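Local coordinates for protein Polyphosphate:AMP phosphotransferase (Pseudomonas aeruginosa PAO1, PDB 3CZP) that transfers phosphate from inorganic polyphosphate to AMP to make ADP, and less efficiently to GMP, as a magnesium-dependent homodimeric kinase, at residues A[70-84]-A[95-109]. Numbering follows the deposited sequence. Where two conformers were deposited one is given.
Sequences RLIEVQSFLRPSDEE and RRLPPKGRTGIFFGN. With ACT (acetate ion), chain F.
The side chains of Glu73 and Arg102 cross at about a right angle. In the modelled conformer of Glu73, one of two, Arg102 NE (3.1 Å) and NH2 both grip Glu73 OE2 from the same face of the carboxylate. A bend at the third torsion of Arg102 (chi3 61°) swings the guanidinium onto Glu73 and lays one face over Leu71 C. Its length also lets NH1 reach the backbone, donating to Arg70 O at 3.0 Å in the carbonyl plane. The other carboxylate oxygen, Glu73 OE1, rests 3.6 Å from Pro98 CB. The opposite charges thus clasp the start of two parallel strands, 72-76 and 103-107, bonded from Thr103 N to Leu71 O through to Phe107 N to Gln75 O. They belong to the P-loop kinase-like sheet of the first PPK2 domain, strand order 2-3-1-4-5, where 72-76 is an edge strand; this domain seems catalytically inactive and might serve dimerization. On the opposite sheet face, beta-branched Ile72, Val74 and Ile105, suited to extended strands, pack towards helix 56-66, Ile72 CG2 meeting Ile105 CD1. Farther along, Phe77 drives its ring edge into the face of Phe106, planes at 78°, with CE1 3.7 Å from Phe106 CG. Gly108, at positive phi, lets Phe77 CB and Leu78 CD2 approach its carbonyl O. Arg95 NH2 donates almost straight (175°) to Glu84 OE2 and also pairs with Glu83 of the second subunit.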
loop_
_atom_site.group_PDB
_atom_site.type_symbol
_atom_site.label_atom_id
_atom_site.label_comp_id
_atom_site.label_asym_id
_atom_site.label_seq_id
_atom_site.Cartn_x
_atom_site.Cartn_y
_atom_site.Cartn_z
ATOM N N ARG A 70 -0.647 -15.286 13.600
ATOM C CA ARG A 70 -1.595 -14.550 12.778
ATOM C C ARG A 70 -1.609 -13.047 13.045
ATOM O O ARG A 70 -2.096 -12.291 12.211
ATOM C CB ARG A 70 -3.028 -15.084 12.935
ATOM C CG ARG A 70 -3.145 -16.534 12.545
ATOM C CD ARG A 70 -4.498 -17.116 12.822
ATOM N NE ARG A 70 -4.763 -17.270 14.229
ATOM C CZ ARG A 70 -5.932 -17.690 14.727
ATOM N NH1 ARG A 70 -6.888 -18.040 13.913
ATOM N NH2 ARG A 70 -6.115 -17.802 16.059
ATOM N N LEU A 71 -1.133 -12.643 14.226
ATOM C CA LEU A 71 -1.173 -11.230 14.703
ATOM C C LEU A 71 0.227 -10.534 14.739
ATOM O O LEU A 71 0.401 -9.453 15.317
ATOM C CB LEU A 71 -1.836 -11.229 16.071
ATOM C CG LEU A 71 -3.350 -11.586 16.146
ATOM C CD1 LEU A 71 -3.888 -11.480 17.623
ATOM C CD2 LEU A 71 -4.138 -10.637 15.203
ATOM N N ILE A 72 1.228 -11.186 14.124
ATOM C CA ILE A 72 2.648 -10.800 14.170
ATOM C C ILE A 72 3.169 -10.823 12.706
ATOM O O ILE A 72 2.912 -11.762 11.999
ATOM C CB ILE A 72 3.541 -11.759 15.033
ATOM C CG1 ILE A 72 2.963 -12.015 16.406
ATOM C CG2 ILE A 72 4.929 -11.209 15.169
ATOM C CD1 ILE A 72 3.719 -12.994 17.373
ATOM N N GLU A 73 3.797 -9.738 12.251
ATOM C CA GLU A 73 4.516 -9.718 10.977
ATOM C C GLU A 73 5.980 -9.682 11.331
ATOM O O GLU A 73 6.364 -8.942 12.213
ATOM C CB GLU A 73 4.193 -8.476 10.150
ATOM C CG GLU A 73 2.697 -8.172 9.955
ATOM C CD GLU A 73 2.237 -6.977 10.814
ATOM O OE1 GLU A 73 2.297 -5.827 10.263
ATOM O OE2 GLU A 73 1.858 -7.208 12.021
ATOM N N VAL A 74 6.770 -10.521 10.664
ATOM C CA VAL A 74 8.222 -10.594 10.830
ATOM C C VAL A 74 8.879 -10.173 9.519
ATOM O O VAL A 74 8.649 -10.787 8.448
ATOM C CB VAL A 74 8.686 -11.983 11.262
ATOM C CG1 VAL A 74 10.132 -11.987 11.553
ATOM C CG2 VAL A 74 7.942 -12.372 12.509
ATOM N N GLN A 75 9.621 -9.070 9.580
ATOM C CA GLN A 75 10.280 -8.485 8.407
ATOM C C GLN A 75 11.797 -8.566 8.510
ATOM O O GLN A 75 12.336 -8.568 9.597
ATOM C CB GLN A 75 9.981 -6.992 8.320
ATOM C CG GLN A 75 8.547 -6.555 8.501
ATOM C CD GLN A 75 7.713 -6.782 7.304
ATOM O OE1 GLN A 75 8.221 -7.090 6.226
ATOM N NE2 GLN A 75 6.406 -6.604 7.461
ATOM N N SER A 76 12.455 -8.648 7.353
ATOM C CA SER A 76 13.844 -8.215 7.247
ATOM C C SER A 76 14.025 -7.236 6.088
ATOM O O SER A 76 13.241 -7.244 5.134
ATOM C CB SER A 76 14.794 -9.386 7.138
ATOM O OG SER A 76 16.121 -8.872 7.034
ATOM N N PHE A 77 15.026 -6.350 6.217
ATOM C CA PHE A 77 15.148 -5.173 5.340
ATOM C C PHE A 77 16.470 -5.046 4.579
ATOM O O PHE A 77 16.764 -3.955 3.984
ATOM C CB PHE A 77 14.933 -3.884 6.135
ATOM C CG PHE A 77 13.552 -3.718 6.714
ATOM C CD1 PHE A 77 13.287 -4.103 8.016
ATOM C CD2 PHE A 77 12.564 -3.079 5.993
ATOM C CE1 PHE A 77 12.087 -3.916 8.576
ATOM C CE2 PHE A 77 11.287 -2.893 6.560
ATOM C CZ PHE A 77 11.045 -3.310 7.849
ATOM N N LEU A 78 17.243 -6.121 4.524
ATOM C CA LEU A 78 18.537 -6.045 3.836
ATOM C C LEU A 78 18.546 -6.676 2.403
ATOM O O LEU A 78 19.573 -7.206 1.957
ATOM C CB LEU A 78 19.654 -6.687 4.705
ATOM C CG LEU A 78 19.694 -6.413 6.230
ATOM C CD1 LEU A 78 20.843 -7.206 6.914
ATOM C CD2 LEU A 78 19.754 -4.881 6.586
ATOM N N ARG A 79 17.401 -6.683 1.728
ATOM C CA ARG A 79 17.321 -6.957 0.287
ATOM C C ARG A 79 16.240 -6.057 -0.243
ATOM O O ARG A 79 15.105 -6.483 -0.441
ATOM C CB ARG A 79 16.954 -8.396 0.005
ATOM C CG ARG A 79 18.088 -9.371 0.265
ATOM C CD ARG A 79 17.874 -10.675 -0.501
ATOM N NE ARG A 79 19.127 -11.361 -0.870
ATOM C CZ ARG A 79 19.783 -12.220 -0.078
ATOM N NH1 ARG A 79 19.323 -12.491 1.142
ATOM N NH2 ARG A 79 20.899 -12.827 -0.521
ATOM N N PRO A 80 16.595 -4.800 -0.487
ATOM C CA PRO A 80 15.617 -3.833 -0.910
ATOM C C PRO A 80 15.158 -4.087 -2.332
ATOM O O PRO A 80 15.955 -4.542 -3.160
ATOM C CB PRO A 80 16.372 -2.520 -0.832
ATOM C CG PRO A 80 17.749 -2.850 -0.858
ATOM C CD PRO A 80 17.954 -4.245 -0.455
ATOM N N SER A 81 13.897 -3.777 -2.587
ATOM C CA SER A 81 13.318 -3.870 -3.903
ATOM C C SER A 81 13.679 -2.582 -4.666
ATOM O O SER A 81 14.281 -1.669 -4.095
ATOM C CB SER A 81 11.811 -3.971 -3.744
ATOM O OG SER A 81 11.282 -2.732 -3.319
ATOM N N ASP A 82 13.306 -2.517 -5.941
ATOM C CA ASP A 82 13.482 -1.330 -6.752
ATOM C C ASP A 82 12.773 -0.170 -6.086
ATOM O O ASP A 82 13.316 0.914 -6.050
ATOM C CB ASP A 82 12.853 -1.491 -8.151
ATOM C CG ASP A 82 13.562 -2.477 -9.027
ATOM O OD1 ASP A 82 14.739 -2.800 -8.771
ATOM O OD2 ASP A 82 12.927 -2.938 -10.005
ATOM N N GLU A 83 11.552 -0.398 -5.589
ATOM C CA GLU A 83 10.672 0.669 -5.078
ATOM C C GLU A 83 11.344 1.334 -3.898
ATOM O O GLU A 83 11.314 2.536 -3.736
ATOM C CB GLU A 83 9.314 0.095 -4.596
ATOM C CG GLU A 83 8.107 -0.056 -5.617
ATOM C CD GLU A 83 8.247 -1.190 -6.620
ATOM O OE1 GLU A 83 9.259 -1.920 -6.577
ATOM O OE2 GLU A 83 7.358 -1.332 -7.489
ATOM N N GLU A 84 11.970 0.505 -3.085
ATOM C CA GLU A 84 12.649 0.916 -1.861
ATOM C C GLU A 84 13.970 1.653 -2.107
ATOM O O GLU A 84 14.273 2.611 -1.416
ATOM C CB GLU A 84 12.903 -0.302 -0.991
ATOM C CG GLU A 84 11.573 -0.803 -0.458
ATOM C CD GLU A 84 11.616 -2.113 0.247
ATOM O OE1 GLU A 84 12.630 -2.860 0.090
ATOM O OE2 GLU A 84 10.584 -2.404 0.909
ATOM N N ARG A 95 6.904 1.892 5.411
ATOM C CA ARG A 95 6.044 1.051 4.635
ATOM C C ARG A 95 5.612 -0.202 5.411
ATOM O O ARG A 95 4.476 -0.715 5.212
ATOM C CB ARG A 95 6.693 0.689 3.279
ATOM C CG ARG A 95 5.941 -0.363 2.553
ATOM C CD ARG A 95 5.955 -0.346 1.094
ATOM N NE ARG A 95 7.086 -1.048 0.555
ATOM C CZ ARG A 95 7.183 -1.428 -0.709
ATOM N NH1 ARG A 95 6.200 -1.256 -1.573
ATOM N NH2 ARG A 95 8.271 -2.041 -1.100
ATOM N N ARG A 96 6.481 -0.706 6.294
ATOM C CA ARG A 96 6.197 -1.958 7.040
ATOM C C ARG A 96 5.829 -1.779 8.486
ATOM O O ARG A 96 5.702 -2.774 9.219
ATOM C CB ARG A 96 7.385 -2.936 7.005
ATOM C CG ARG A 96 7.920 -3.305 5.643
ATOM C CD ARG A 96 6.841 -3.754 4.728
ATOM N NE ARG A 96 7.427 -4.034 3.404
ATOM C CZ ARG A 96 6.739 -4.300 2.272
ATOM N NH1 ARG A 96 5.393 -4.307 2.249
ATOM N NH2 ARG A 96 7.416 -4.595 1.141
ATOM N N LEU A 97 5.540 -0.558 8.914
ATOM C CA LEU A 97 5.128 -0.390 10.291
ATOM C C LEU A 97 3.826 -1.172 10.526
ATOM O O LEU A 97 2.954 -1.168 9.656
ATOM C CB LEU A 97 5.048 1.073 10.677
ATOM C CG LEU A 97 6.341 1.871 10.618
ATOM C CD1 LEU A 97 6.017 3.302 10.973
ATOM C CD2 LEU A 97 7.494 1.382 11.558
ATOM N N PRO A 98 3.686 -1.867 11.706
ATOM C CA PRO A 98 2.440 -2.588 11.951
ATOM C C PRO A 98 1.401 -1.627 12.463
ATOM O O PRO A 98 1.734 -0.714 13.174
ATOM C CB PRO A 98 2.806 -3.556 13.069
ATOM C CG PRO A 98 3.977 -2.886 13.749
ATOM C CD PRO A 98 4.600 -1.942 12.860
ATOM N N PRO A 99 0.142 -1.815 12.084
ATOM C CA PRO A 99 -0.948 -0.977 12.544
ATOM C C PRO A 99 -1.259 -1.160 14.044
ATOM O O PRO A 99 -0.904 -2.172 14.677
ATOM C CB PRO A 99 -2.127 -1.431 11.674
ATOM C CG PRO A 99 -1.707 -2.769 11.077
ATOM C CD PRO A 99 -0.252 -2.891 11.163
ATOM N N LYS A 100 -1.975 -0.230 14.602
ATOM C CA LYS A 100 -2.476 -0.392 15.939
ATOM C C LYS A 100 -3.120 -1.729 16.148
ATOM O O LYS A 100 -3.879 -2.214 15.264
ATOM C CB LYS A 100 -3.483 0.727 16.235
ATOM C CG LYS A 100 -2.845 2.082 16.250
ATOM C CD LYS A 100 -3.912 3.168 16.418
ATOM C CE LYS A 100 -3.326 4.561 16.298
ATOM N NZ LYS A 100 -4.401 5.561 16.450
ATOM N N GLY A 101 -2.775 -2.361 17.268
ATOM C CA GLY A 101 -3.323 -3.626 17.629
ATOM C C GLY A 101 -2.526 -4.808 17.100
ATOM O O GLY A 101 -2.814 -5.922 17.482
ATOM N N ARG A 102 -1.464 -4.565 16.340
ATOM C CA ARG A 102 -0.597 -5.638 15.838
ATOM C C ARG A 102 0.845 -5.454 16.240
ATOM O O ARG A 102 1.225 -4.406 16.763
ATOM C CB ARG A 102 -0.811 -5.764 14.355
ATOM C CG ARG A 102 -2.110 -6.419 14.046
ATOM C CD ARG A 102 -2.287 -6.619 12.569
ATOM N NE ARG A 102 -1.219 -7.483 12.046
ATOM C CZ ARG A 102 -1.366 -8.759 11.726
ATOM N NH1 ARG A 102 -2.567 -9.351 11.771
ATOM N NH2 ARG A 102 -0.313 -9.445 11.324
ATOM N N THR A 103 1.631 -6.509 15.999
ATOM C CA THR A 103 3.022 -6.579 16.303
ATOM C C THR A 103 3.788 -6.824 15.006
ATOM O O THR A 103 3.420 -7.658 14.167
ATOM C CB THR A 103 3.374 -7.764 17.291
ATOM O OG1 THR A 103 2.683 -7.587 18.520
ATOM C CG2 THR A 103 4.926 -7.919 17.542
ATOM N N GLY A 104 4.893 -6.095 14.919
ATOM C CA GLY A 104 5.857 -6.234 13.841
ATOM C C GLY A 104 7.203 -6.515 14.457
ATOM O O GLY A 104 7.600 -5.851 15.421
ATOM N N ILE A 105 7.914 -7.499 13.912
ATOM C CA ILE A 105 9.260 -7.844 14.419
ATOM C C ILE A 105 10.272 -7.649 13.260
ATOM O O ILE A 105 10.112 -8.223 12.183
ATOM C CB ILE A 105 9.354 -9.311 14.903
ATOM C CG1 ILE A 105 8.281 -9.616 15.974
ATOM C CG2 ILE A 105 10.866 -9.627 15.345
ATOM C CD1 ILE A 105 8.335 -11.030 16.548
ATOM N N PHE A 106 11.241 -6.776 13.487
ATOM C CA PHE A 106 12.178 -6.310 12.473
ATOM C C PHE A 106 13.579 -6.849 12.700
ATOM O O PHE A 106 14.298 -6.410 13.599
ATOM C CB PHE A 106 12.262 -4.775 12.499
ATOM C CG PHE A 106 10.976 -4.066 12.085
ATOM C CD1 PHE A 106 9.851 -4.755 11.667
ATOM C CD2 PHE A 106 10.916 -2.684 12.093
ATOM C CE1 PHE A 106 8.667 -4.039 11.283
ATOM C CE2 PHE A 106 9.756 -1.998 11.678
ATOM C CZ PHE A 106 8.668 -2.675 11.271
ATOM N N PHE A 107 13.992 -7.708 11.786
ATOM C CA PHE A 107 15.369 -8.048 11.618
ATOM C C PHE A 107 15.950 -7.038 10.594
ATOM O O PHE A 107 15.207 -6.286 9.889
ATOM C CB PHE A 107 15.544 -9.444 10.996
ATOM C CG PHE A 107 15.166 -10.628 11.887
ATOM C CD1 PHE A 107 16.130 -11.322 12.595
ATOM C CD2 PHE A 107 13.891 -11.136 11.863
ATOM C CE1 PHE A 107 15.779 -12.443 13.376
ATOM C CE2 PHE A 107 13.543 -12.245 12.608
ATOM C CZ PHE A 107 14.512 -12.909 13.367
ATOM N N GLY A 108 17.259 -7.040 10.456
ATOM C CA GLY A 108 17.925 -6.182 9.435
ATOM C C GLY A 108 17.394 -4.758 9.445
ATOM O O GLY A 108 17.152 -4.174 8.367
ATOM N N ASN A 109 17.216 -4.184 10.642
ATOM C CA ASN A 109 16.509 -2.935 10.770
ATOM C C ASN A 109 17.556 -1.788 10.579
ATOM O O ASN A 109 18.642 -2.010 10.067
ATOM C CB ASN A 109 15.787 -2.923 12.124
ATOM C CG ASN A 109 16.725 -3.280 13.270
ATOM O OD1 ASN A 109 17.802 -2.678 13.427
ATOM N ND2 ASN A 109 16.363 -4.270 14.021
HETATM C C ACT F . 4.535 -4.952 -1.757
HETATM O O ACT F . 4.968 -5.367 -0.677
HETATM O OXT ACT F . 5.224 -5.285 -2.732
HETATM C CH3 ACT F . 3.301 -4.119 -1.871
HETATM O O HOH W 1 0.199 -9.118 17.959
HETATM O O HOH W 2 0.576 -11.682 10.424
HETATM O O HOH W 3 5.405 -5.211 10.231
HETATM O O HOH W 4 2.392 -3.465 7.999
#